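Local coordinates for siderophore periplasmic binding protein (Thermobifida fusca, PDB 5DH0) that probably captures ferric siderophores, with fuscachelin the likely ligand, and delivers them for uptake into the cell, at residues 262-265 against 269-272. Numbering follows the deposited sequence.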
# COMPACT_ATOMS: atom_id res chain seq x y z
N GLU A 262 7.91 5.06 23.56
CA GLU A 262 7.62 3.97 24.48
C GLU A 262 6.12 3.80 24.72
O GLU A 262 5.61 2.68 24.70
CB GLU A 262 8.35 4.17 25.81
CG GLU A 262 9.77 3.62 25.75
CD GLU A 262 10.61 3.86 27.01
OE1 GLU A 262 10.27 4.73 27.84
OE2 GLU A 262 11.63 3.14 27.15
N ALA A 263 5.40 4.91 24.90
CA ALA A 263 3.96 4.81 25.17
C ALA A 263 3.20 4.26 23.95
O ALA A 263 2.17 3.60 24.09
CB ALA A 263 3.37 6.18 25.60
N LEU A 264 3.71 4.55 22.76
CA LEU A 264 3.14 3.96 21.55
C LEU A 264 3.36 2.45 21.55
O LEU A 264 2.44 1.69 21.29
CB LEU A 264 3.76 4.58 20.28
CG LEU A 264 3.35 3.91 18.97
CD1 LEU A 264 1.83 3.94 18.76
CD2 LEU A 264 4.05 4.57 17.81
N LEU A 265 4.58 2.02 21.86
CA LEU A 265 4.93 0.61 21.78
C LEU A 265 4.19 -0.24 22.82
O LEU A 265 4.08 -1.45 22.67
CB LEU A 265 6.45 0.43 21.92
CG LEU A 265 7.26 1.14 20.83
CD1 LEU A 265 8.77 0.99 21.01
CD2 LEU A 265 6.81 0.64 19.48
N LEU A 269 -3.54 -2.08 20.93
CA LEU A 269 -3.70 -2.25 19.49
C LEU A 269 -2.38 -2.45 18.74
O LEU A 269 -2.35 -3.11 17.71
CB LEU A 269 -4.42 -1.05 18.90
CG LEU A 269 -5.90 -1.30 18.62
CD1 LEU A 269 -6.65 -1.58 19.91
CD2 LEU A 269 -6.49 -0.11 17.88
N TRP A 270 -1.30 -1.89 19.27
CA TRP A 270 0.03 -2.11 18.72
C TRP A 270 0.33 -3.61 18.64
O TRP A 270 0.89 -4.08 17.65
CB TRP A 270 1.08 -1.41 19.57
CG TRP A 270 2.46 -1.43 18.98
CD1 TRP A 270 3.48 -2.26 19.31
CD2 TRP A 270 2.96 -0.55 17.95
NE1 TRP A 270 4.59 -1.96 18.55
CE2 TRP A 270 4.30 -0.92 17.71
CE3 TRP A 270 2.41 0.50 17.22
CZ2 TRP A 270 5.09 -0.27 16.76
CZ3 TRP A 270 3.19 1.14 16.28
CH2 TRP A 270 4.52 0.75 16.06
N GLN A 271 -0.09 -4.36 19.65
CA GLN A 271 0.26 -5.77 19.75
C GLN A 271 -0.42 -6.62 18.67
O GLN A 271 0.03 -7.73 18.37
CB GLN A 271 -0.07 -6.30 21.14
CG GLN A 271 0.72 -5.61 22.23
CD GLN A 271 2.21 -5.83 22.06
OE1 GLN A 271 2.64 -6.93 21.72
NE2 GLN A 271 3.00 -4.78 22.28
N SER A 272 -1.47 -6.08 18.07
CA SER A 272 -2.18 -6.79 17.01
C SER A 272 -1.63 -6.55 15.60
O SER A 272 -2.04 -7.23 14.66
CB SER A 272 -3.66 -6.43 17.06
OG SER A 272 -4.18 -6.69 18.34
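The indole of Trp270 packs against the last turn of helix 259-265, where Leu264 and Leu265 receive it with their side chains and backbone. Leu265 lies over one face of the ring: its CA is 4.1 Å from the centroid of the five-membered ring and 11° off the normal, a CH-pi contact, while the methyl CD2 sits 3.0 Å above the plane of the Trp270 ring, toward the rim along NE1, CE2 and CZ2. The two side chains run side by side and point the same way. The carbonyl O of Leu264 lies over the same face, 3.6 Å above the plane and toward the rim. The side chains of Leu264 and Trp270 cross at about a right angle, and CD1 of Leu264 approaches the ring obliquely, 3.8 Å from CE3 of Trp270. With CG anti to the backbone N in Trp270 (chi1 -172°), the indole extends from the loop toward the helix end. Gln271, bent at chi2 (-62°), brings NE2 to the ring edge, in its plane, and to 3.5 Å from O of Leu265, with no hydrogen bond across the contact. Replacing Trp270 by an alanine removes the indole and is likely to leave CD2 of Leu265 and CD1 of Leu264 without their apolar partner, opening a gap between helix and loop. The contact joins the end of helix 259-265 to the loop before helix 274-277, in the lobe built on the mixed sheet. Leu264 and Trp270 both touch Val191 of strand 187-193, Trp270 also reaches Ile247 of strand 246-250, and Val276 of helix 274-277 packs against Trp270 and Gln271.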